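Local coordinates for protein Nadp(h)-dependent ketose reductase (Bemisia argentifolii, PDB 1E3J) that reduces ketoses such as fructose with NADP(H), probably yielding sorbitol, as a zinc-containing member of the alcohol dehydrogenase family, at residues Phe135-Pro140 with Asn299-Ala304; Ala160-Gly165 with Lys189-Phe194; Arg203-Ala208 with Asp214-Val219. All blocks are in the same frame, centred on the assembly; numbering follows the deposited sequence.

Contact 1 (Phe135-Pro140 with Asn299-Ala304); sequences FCHKLP and NDYPIA
The imidazole of His-137 lies almost flat against the root of the Tyr-301 side chain, the two ring planes only 16° apart. They are slid so far along each other that there is hardly any overlap: the centroids stand 4.9 Å apart, and what sits over the face of the imidazole is the methylene of Tyr-301. That CB atom is 3.7 Å from the centroid of the His-137 ring, a CH-pi contact made toward the rim, on the side of CE1 and NE2. At the neighbouring corner, His-137 CD2 meets Tyr-301 CD2 at 3.6 Å. Most of the phenol therefore projects past the imidazole, only its CG-CD2 side staying near it. With CG of His-137 turned anti to its carbonyl carbon (chi1 -51°), the imidazole is sent toward the helix, where it crosses the Tyr-301 side chain at about a right angle. Pro-302 adds a looser touch, its CG coming obliquely to 4.3 Å from ND1 of His-137.

In the fold this ties strand 136-138, an antiparallel neighbour of strand 87-90 in the mixed sheet of the GroES-like domain, to the first turn of helix 301-309. That turn is held by its own backbone, Ala-304 N bonding to Asp-300 O at 3.0 Å. No hydrogen bond crosses between the two segments. The polar end of His-137 is engaged by a third party, NE2 being hydrogen-bonded to OE1 of Glu-91, which would help to fix the rotation of the imidazole. Tyr-301 is buried; its ring packs edge-to-face with Tyr-297, and its side chain comes within about 3 Å of that of Glu-152, a ligand known for the zinc of Cys-41, His-66 and Glu-67, though not bound to it in this chain.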
loop_
_atom_site.group_PDB
_atom_site.type_symbol
_atom_site.label_atom_id
_atom_site.label_comp_id
_atom_site.label_asym_id
_atom_site.label_seq_id
_atom_site.Cartn_x
_atom_site.Cartn_y
_atom_site.Cartn_z
ATOM N N PHE A 135 5.298 9.356 25.076
ATOM C CA PHE A 135 5.244 10.427 24.086
ATOM C C PHE A 135 6.315 11.455 24.355
ATOM O O PHE A 135 6.187 12.608 23.983
ATOM C CB PHE A 135 3.859 11.083 24.025
ATOM C CG PHE A 135 2.840 10.268 23.260
ATOM C CD1 PHE A 135 2.270 9.111 23.826
ATOM C CD2 PHE A 135 2.483 10.622 21.961
ATOM C CE1 PHE A 135 1.364 8.310 23.103
ATOM C CE2 PHE A 135 1.570 9.834 21.211
ATOM C CZ PHE A 135 1.007 8.672 21.784
ATOM N N CYS A 136 7.381 11.030 25.016
ATOM C CA CYS A 136 8.507 11.903 25.282
ATOM C C CYS A 136 9.649 11.146 24.635
ATOM O O CYS A 136 9.991 10.064 25.082
ATOM C CB CYS A 136 8.764 12.041 26.782
ATOM S SG CYS A 136 7.557 13.046 27.688
ATOM N N HIS A 137 10.259 11.729 23.608
ATOM C CA HIS A 137 11.333 11.088 22.878
ATOM C C HIS A 137 12.725 11.532 23.358
ATOM O O HIS A 137 13.130 12.698 23.230
ATOM C CB HIS A 137 11.120 11.389 21.395
ATOM C CG HIS A 137 9.729 11.086 20.924
ATOM N ND1 HIS A 137 9.387 9.887 20.329
ATOM C CD2 HIS A 137 8.575 11.788 21.038
ATOM C CE1 HIS A 137 8.082 9.862 20.101
ATOM N NE2 HIS A 137 7.566 11.006 20.519
ATOM N N LYS A 138 13.465 10.579 23.899
ATOM C CA LYS A 138 14.775 10.856 24.429
ATOM C C LYS A 138 15.650 11.416 23.351
ATOM O O LYS A 138 15.636 10.916 22.232
ATOM C CB LYS A 138 15.397 9.573 24.997
ATOM C CG LYS A 138 16.770 9.794 25.668
ATOM C CD LYS A 138 17.171 8.554 26.486
ATOM C CE LYS A 138 18.684 8.504 26.789
ATOM N NZ LYS A 138 19.178 9.629 27.637
ATOM N N LEU A 139 16.427 12.435 23.687
ATOM C CA LEU A 139 17.328 13.064 22.714
ATOM C C LEU A 139 18.752 12.565 22.912
ATOM O O LEU A 139 19.144 12.279 24.031
ATOM C CB LEU A 139 17.327 14.592 22.889
ATOM C CG LEU A 139 15.994 15.344 22.788
ATOM C CD1 LEU A 139 16.205 16.848 23.064
ATOM C CD2 LEU A 139 15.416 15.148 21.357
ATOM N N PRO A 140 19.529 12.444 21.824
ATOM C CA PRO A 140 20.928 12.005 21.788
ATOM C C PRO A 140 21.745 13.214 22.204
ATOM O O PRO A 140 21.245 14.336 22.144
ATOM C CB PRO A 140 21.189 11.725 20.300
ATOM C CG PRO A 140 19.836 11.678 19.678
ATOM C CD PRO A 140 19.022 12.645 20.459
ATOM N N ASN A 299 3.475 8.802 14.565
ATOM C CA ASN A 299 4.690 8.018 14.499
ATOM C C ASN A 299 5.733 8.697 13.628
ATOM O O ASN A 299 6.590 8.020 13.035
ATOM C CB ASN A 299 4.368 6.593 13.973
ATOM C CG ASN A 299 3.312 5.888 14.847
ATOM O OD1 ASN A 299 3.485 5.759 16.063
ATOM N ND2 ASN A 299 2.214 5.457 14.234
ATOM N N ASP A 300 5.675 10.035 13.544
ATOM C CA ASP A 300 6.656 10.786 12.751
ATOM C C ASP A 300 7.832 11.334 13.574
ATOM O O ASP A 300 8.991 11.455 13.093
ATOM C CB ASP A 300 5.921 11.882 12.018
ATOM C CG ASP A 300 4.922 11.319 11.066
ATOM O OD1 ASP A 300 5.374 10.508 10.230
ATOM O OD2 ASP A 300 3.716 11.640 11.144
ATOM N N TYR A 301 7.563 11.639 14.829
ATOM C CA TYR A 301 8.624 12.120 15.695
ATOM C C TYR A 301 9.961 11.393 15.613
ATOM O O TYR A 301 10.992 12.030 15.480
ATOM C CB TYR A 301 8.178 12.102 17.143
ATOM C CG TYR A 301 7.775 13.459 17.611
ATOM C CD1 TYR A 301 6.546 13.993 17.243
ATOM C CD2 TYR A 301 8.628 14.222 18.428
ATOM C CE1 TYR A 301 6.151 15.253 17.680
ATOM C CE2 TYR A 301 8.239 15.502 18.868
ATOM C CZ TYR A 301 7.010 16.006 18.500
ATOM O OH TYR A 301 6.589 17.248 18.968
ATOM N N PRO A 302 9.972 10.044 15.682
ATOM C CA PRO A 302 11.281 9.364 15.619
ATOM C C PRO A 302 12.052 9.626 14.339
ATOM O O PRO A 302 13.299 9.636 14.338
ATOM C CB PRO A 302 10.926 7.855 15.798
ATOM C CG PRO A 302 9.594 7.904 16.567
ATOM C CD PRO A 302 8.871 9.072 15.832
ATOM N N ILE A 303 11.325 9.810 13.241
ATOM C CA ILE A 303 11.979 10.087 11.974
ATOM C C ILE A 303 12.518 11.529 12.032
ATOM O O ILE A 303 13.634 11.808 11.610
ATOM C CB ILE A 303 10.971 10.018 10.789
ATOM C CG1 ILE A 303 10.232 8.660 10.768
ATOM C CG2 ILE A 303 11.698 10.316 9.498
ATOM C CD1 ILE A 303 11.068 7.451 10.382
ATOM N N ALA A 304 11.722 12.453 12.558
ATOM C CA ALA A 304 12.186 13.842 12.607
ATOM C C ALA A 304 13.464 13.892 13.418
ATOM O O ALA A 304 14.435 14.520 13.012
ATOM C CB ALA A 304 11.132 14.746 13.228
#

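Contact 2 (Ala160-Gly165 with Lys189-Phe194); sequences ACRRAG and KAYGAF
Cys-161 and Tyr-191 bring the ends of two helices together, their CA atoms 7.8 Å apart, and each helix stops just beyond at a glycine of positive phi, Gly-165 and Gly-192, in a Schellman motif. The phenol of Tyr-191 spans the gap and lies along the last turn of helix 151-164. CD2 of the ring meets CB of Cys-161 obliquely, at 3.8 Å, an apolar contact made by the methylene. Further out, the hydroxyl end reaches Arg-162: OH of Tyr-191 stands 3.4 Å from CG of Arg-162 and 3.5 Å from its CD, so the aliphatic part of the arginine does the touching.

The arginine chain sets out with CG on the side of its own backbone N, pointing away from the carbonyl carbon (chi1 -62°), and bends at chi3, which carries the guanidinium past the phenol. Its plane ends up 13° from that of the ring, yet the two groups are not stacked. The charged tip goes on to Asp-300, where NH1 of Arg-162 forms a salt bridge.

Helix 179-190 is the one that follows strand 171-175 in the Rossmann-type coenzyme domain, so the contact sets its C-terminal end against that of the long helix leading into the domain. From here the chain turns into strand 194-199. Lys-189 braces that turn: its NZ donates to O of Ala-193 at 2.9 Å, in the carbonyl plane, with a C=O...N angle of 158°, and it also has a salt bridge to Asp-214. Tyr-191 is covered in addition by Ile-303 and Met-307 of helix 301-309, and it packs on Leu-168 of a neighbouring subunit.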
loop_
_atom_site.group_PDB
_atom_site.type_symbol
_atom_site.label_atom_id
_atom_site.label_comp_id
_atom_site.label_asym_id
_atom_site.label_seq_id
_atom_site.Cartn_x
_atom_site.Cartn_y
_atom_site.Cartn_z
ATOM N N ALA A 160 3.609 15.011 6.258
ATOM C CA ALA A 160 3.145 15.351 4.913
ATOM C C ALA A 160 3.956 14.587 3.864
ATOM O O ALA A 160 3.382 14.090 2.896
ATOM C CB ALA A 160 3.237 16.848 4.674
ATOM N N CYS A 161 5.274 14.446 4.058
ATOM C CA CYS A 161 6.062 13.712 3.066
ATOM C C CYS A 161 5.675 12.238 3.001
ATOM O O CYS A 161 5.488 11.680 1.899
ATOM C CB CYS A 161 7.566 13.832 3.328
ATOM S SG CYS A 161 8.214 15.484 2.895
ATOM N N ARG A 162 5.521 11.615 4.167
ATOM C CA ARG A 162 5.166 10.212 4.201
ATOM C C ARG A 162 3.786 9.972 3.670
ATOM O O ARG A 162 3.573 9.026 2.954
ATOM C CB ARG A 162 5.299 9.636 5.604
ATOM C CG ARG A 162 6.731 9.693 6.139
ATOM C CD ARG A 162 6.770 9.217 7.579
ATOM N NE ARG A 162 6.716 7.762 7.675
ATOM C CZ ARG A 162 6.441 7.081 8.789
ATOM N NH1 ARG A 162 6.169 7.707 9.933
ATOM N NH2 ARG A 162 6.484 5.760 8.764
ATOM N N ARG A 163 2.831 10.836 3.969
ATOM C CA ARG A 163 1.519 10.572 3.402
ATOM C C ARG A 163 1.562 10.707 1.869
ATOM O O ARG A 163 0.803 10.029 1.165
ATOM C CB ARG A 163 0.455 11.518 3.967
ATOM C CG ARG A 163 -0.016 11.133 5.378
ATOM C CD ARG A 163 -1.516 11.429 5.521
ATOM N NE ARG A 163 -2.284 10.435 4.781
ATOM C CZ ARG A 163 -3.441 10.664 4.172
ATOM N NH1 ARG A 163 -3.994 11.861 4.188
ATOM N NH2 ARG A 163 -4.044 9.663 3.559
ATOM N N ALA A 164 2.434 11.573 1.348
ATOM C CA ALA A 164 2.502 11.733 -0.099
ATOM C C ALA A 164 3.471 10.695 -0.707
ATOM O O ALA A 164 3.584 10.607 -1.899
ATOM C CB ALA A 164 2.981 13.143 -0.459
ATOM N N GLY A 165 4.187 9.938 0.110
ATOM C CA GLY A 165 5.150 8.993 -0.458
ATOM C C GLY A 165 6.401 9.676 -1.043
ATOM O O GLY A 165 6.995 9.159 -2.003
ATOM N N LYS A 189 13.724 17.127 1.313
ATOM C CA LYS A 189 15.103 16.932 0.882
ATOM C C LYS A 189 15.656 15.750 1.662
ATOM O O LYS A 189 16.381 14.916 1.105
ATOM C CB LYS A 189 15.965 18.170 1.152
ATOM C CG LYS A 189 15.618 19.359 0.270
ATOM C CD LYS A 189 15.839 19.060 -1.208
ATOM C CE LYS A 189 17.285 18.550 -1.507
ATOM N NZ LYS A 189 17.354 17.982 -2.921
ATOM N N ALA A 190 15.335 15.666 2.952
ATOM C CA ALA A 190 15.836 14.533 3.693
ATOM C C ALA A 190 15.290 13.220 3.082
ATOM O O ALA A 190 15.942 12.187 3.170
ATOM C CB ALA A 190 15.445 14.639 5.173
ATOM N N TYR A 191 14.122 13.252 2.432
ATOM C CA TYR A 191 13.622 12.015 1.855
ATOM C C TYR A 191 14.169 11.736 0.477
ATOM O O TYR A 191 13.742 10.779 -0.166
ATOM C CB TYR A 191 12.091 11.990 1.784
ATOM C CG TYR A 191 11.507 11.403 3.011
ATOM C CD1 TYR A 191 11.583 10.012 3.231
ATOM C CD2 TYR A 191 10.928 12.203 3.992
ATOM C CE1 TYR A 191 11.103 9.431 4.401
ATOM C CE2 TYR A 191 10.432 11.626 5.171
ATOM C CZ TYR A 191 10.533 10.228 5.364
ATOM O OH TYR A 191 10.087 9.607 6.507
ATOM N N GLY A 192 15.074 12.586 -0.005
ATOM C CA GLY A 192 15.661 12.324 -1.294
ATOM C C GLY A 192 14.980 13.004 -2.459
ATOM O O GLY A 192 15.331 12.755 -3.612
ATOM N N ALA A 193 14.021 13.875 -2.187
ATOM C CA ALA A 193 13.327 14.530 -3.298
ATOM C C ALA A 193 14.078 15.701 -3.899
ATOM O O ALA A 193 15.018 16.252 -3.304
ATOM C CB ALA A 193 11.972 15.047 -2.833
ATOM N N PHE A 194 13.613 16.098 -5.078
ATOM C CA PHE A 194 14.120 17.297 -5.739
ATOM C C PHE A 194 13.022 18.283 -5.319
ATOM O O PHE A 194 11.832 17.986 -5.501
ATOM C CB PHE A 194 14.098 17.132 -7.244
ATOM C CG PHE A 194 14.511 18.372 -7.992
ATOM C CD1 PHE A 194 13.566 19.345 -8.324
ATOM C CD2 PHE A 194 15.853 18.548 -8.398
ATOM C CE1 PHE A 194 13.941 20.494 -9.064
ATOM C CE2 PHE A 194 16.246 19.666 -9.129
ATOM C CZ PHE A 194 15.289 20.651 -9.468
#

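Contact 3 (Arg203-Ala208 with Asp214-Val219); sequences RRLEVA and DVTLVV. With PO4 (phosphate ion), chain D.
Apolar packing carries the meeting of Leu-205 with strand 215-218, which runs nearly antiparallel to the short helix segment (171°) at an axis distance of 8.7 Å. CD2 of Leu-205 lies 3.9 Å from CB of Thr-216, the two side chains passing each other head to tail, while CD1 reaches CG2 of Val-218 at 4.0 Å. Contacts with backbone atoms come next: CD1 of Leu-205 is tight on O of Leu-217, at a doubtful 3.1 Å, and CG2 of Thr-216 rests 3.7 Å from O of Leu-205. Helix and strand are consecutive members of a beta-alpha-beta unit of the Rossmann-type domain, strand 215-218 being an outermost strand of its parallel sheet within the chain.

No hydrogen bond crosses between the segments; Arg-204 instead turns to a phosphate ion, its NH2 bonding to O1 at 3.0 Å with an N-H...O angle of 146°. The ion, probably from the crystallisation liquor, is also held by the amide of Ala-177 in the glycine-rich turn and by those of Arg-200 and Ser-201 after strand 194-199; this is consistent with a site for the 2'-phosphate of NADP(H).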
loop_
_atom_site.group_PDB
_atom_site.type_symbol
_atom_site.label_atom_id
_atom_site.label_comp_id
_atom_site.label_asym_id
_atom_site.label_seq_id
_atom_site.Cartn_x
_atom_site.Cartn_y
_atom_site.Cartn_z
ATOM N N ARG A 203 13.228 37.126 1.043
ATOM C CA ARG A 203 14.055 36.794 2.193
ATOM C C ARG A 203 13.858 35.363 2.683
ATOM O O ARG A 203 14.840 34.670 2.903
ATOM C CB ARG A 203 13.867 37.805 3.338
ATOM N N ARG A 204 12.631 34.878 2.848
ATOM C CA ARG A 204 12.558 33.488 3.300
ATOM C C ARG A 204 12.880 32.477 2.222
ATOM O O ARG A 204 13.209 31.338 2.538
ATOM C CB ARG A 204 11.245 33.130 3.973
ATOM C CG ARG A 204 10.066 33.910 3.573
ATOM C CD ARG A 204 9.336 34.274 4.848
ATOM N NE ARG A 204 8.001 34.739 4.553
ATOM C CZ ARG A 204 7.205 35.312 5.443
ATOM N NH1 ARG A 204 7.624 35.488 6.694
ATOM N NH2 ARG A 204 5.990 35.710 5.073
ATOM N N LEU A 205 12.822 32.881 0.958
ATOM C CA LEU A 205 13.174 31.938 -0.080
ATOM C C LEU A 205 14.663 31.705 0.087
ATOM O O LEU A 205 15.199 30.654 -0.271
ATOM C CB LEU A 205 12.838 32.481 -1.468
ATOM C CG LEU A 205 11.359 32.220 -1.831
ATOM C CD1 LEU A 205 10.987 32.951 -3.111
ATOM C CD2 LEU A 205 11.107 30.695 -1.988
ATOM N N GLU A 206 15.330 32.682 0.684
ATOM C CA GLU A 206 16.752 32.550 0.921
ATOM C C GLU A 206 16.948 31.448 1.968
ATOM O O GLU A 206 17.855 30.628 1.848
ATOM C CB GLU A 206 17.323 33.876 1.419
ATOM C CG GLU A 206 18.797 33.825 1.738
ATOM C CD GLU A 206 19.616 34.727 0.826
ATOM O OE1 GLU A 206 19.297 35.954 0.753
ATOM O OE2 GLU A 206 20.572 34.209 0.189
ATOM N N VAL A 207 16.119 31.437 3.009
ATOM C CA VAL A 207 16.236 30.363 3.999
ATOM C C VAL A 207 15.868 29.024 3.309
ATOM O O VAL A 207 16.550 28.019 3.487
ATOM C CB VAL A 207 15.300 30.575 5.191
ATOM C CG1 VAL A 207 15.625 29.552 6.257
ATOM C CG2 VAL A 207 15.485 31.997 5.759
ATOM N N ALA A 208 14.819 29.036 2.494
ATOM C CA ALA A 208 14.393 27.835 1.789
ATOM C C ALA A 208 15.580 27.222 1.040
ATOM O O ALA A 208 15.794 25.989 1.050
ATOM C CB ALA A 208 13.309 28.178 0.845
ATOM N N ASP A 214 16.129 23.109 -4.266
ATOM C CA ASP A 214 16.944 23.119 -5.479
ATOM C C ASP A 214 16.618 24.312 -6.370
ATOM O O ASP A 214 17.476 24.802 -7.109
ATOM C CB ASP A 214 16.724 21.830 -6.256
ATOM C CG ASP A 214 17.083 20.626 -5.452
ATOM O OD1 ASP A 214 18.276 20.259 -5.446
ATOM O OD2 ASP A 214 16.187 20.057 -4.786
ATOM N N VAL A 215 15.371 24.767 -6.320
ATOM C CA VAL A 215 14.970 25.911 -7.102
ATOM C C VAL A 215 14.034 26.740 -6.231
ATOM O O VAL A 215 13.215 26.167 -5.508
ATOM C CB VAL A 215 14.167 25.493 -8.336
ATOM C CG1 VAL A 215 13.847 26.732 -9.162
ATOM C CG2 VAL A 215 14.909 24.446 -9.156
ATOM N N THR A 216 14.157 28.067 -6.274
ATOM C CA THR A 216 13.264 28.957 -5.536
ATOM C C THR A 216 12.688 29.989 -6.522
ATOM O O THR A 216 13.343 30.357 -7.481
ATOM C CB THR A 216 13.983 29.727 -4.421
ATOM O OG1 THR A 216 15.012 30.535 -4.999
ATOM C CG2 THR A 216 14.602 28.773 -3.416
ATOM N N LEU A 217 11.469 30.454 -6.287
ATOM C CA LEU A 217 10.859 31.431 -7.178
ATOM C C LEU A 217 10.008 32.404 -6.399
ATOM O O LEU A 217 9.241 31.992 -5.520
ATOM C CB LEU A 217 9.960 30.741 -8.181
ATOM C CG LEU A 217 10.657 29.752 -9.088
ATOM C CD1 LEU A 217 9.639 28.801 -9.658
ATOM C CD2 LEU A 217 11.402 30.512 -10.180
ATOM N N VAL A 218 10.153 33.691 -6.700
ATOM C CA VAL A 218 9.333 34.687 -6.035
ATOM C C VAL A 218 8.007 34.606 -6.778
ATOM O O VAL A 218 7.958 34.747 -7.994
ATOM C CB VAL A 218 9.932 36.092 -6.136
ATOM C CG1 VAL A 218 9.041 37.098 -5.409
ATOM C CG2 VAL A 218 11.307 36.099 -5.494
ATOM N N VAL A 219 6.934 34.329 -6.041
ATOM C CA VAL A 219 5.616 34.188 -6.632
ATOM C C VAL A 219 4.570 34.788 -5.713
ATOM O O VAL A 219 4.564 34.529 -4.516
ATOM C CB VAL A 219 5.314 32.691 -6.845
ATOM C CG1 VAL A 219 3.866 32.473 -7.241
ATOM C CG2 VAL A 219 6.251 32.145 -7.898
HETATM P P PO4 D . 5.358 33.607 1.885
HETATM O O1 PO4 D . 4.507 34.392 2.812
HETATM O O2 PO4 D . 6.475 34.455 1.395
HETATM O O3 PO4 D . 5.919 32.437 2.600
HETATM O O4 PO4 D . 4.531 33.150 0.731
#

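How the contacts relate
Contacts 1 and 2 meet directly, through Arg-162 of contact 2: its NH1 makes a salt bridge of 2.9 Å to OD1 of Asp-300 in contact 1, and Ile-303 CG2 lies 3.5 Å from OH of Tyr-191. Contacts 2 and 3 are joined by a second salt bridge, NZ of Lys-189 to OD2 of Asp-214 at 3.0 Å, with CZ of Phe-194 3.8 Å from CG2 of Val-215. Contacts 1 and 3 do not touch, their nearest atoms being about 17 Å apart. Contact 1 is the one near the zinc bound by Cys-41, His-66 and Glu-67, about 9 Å from the Tyr-301 side chain, whereas contact 3 adjoins the phosphate ion.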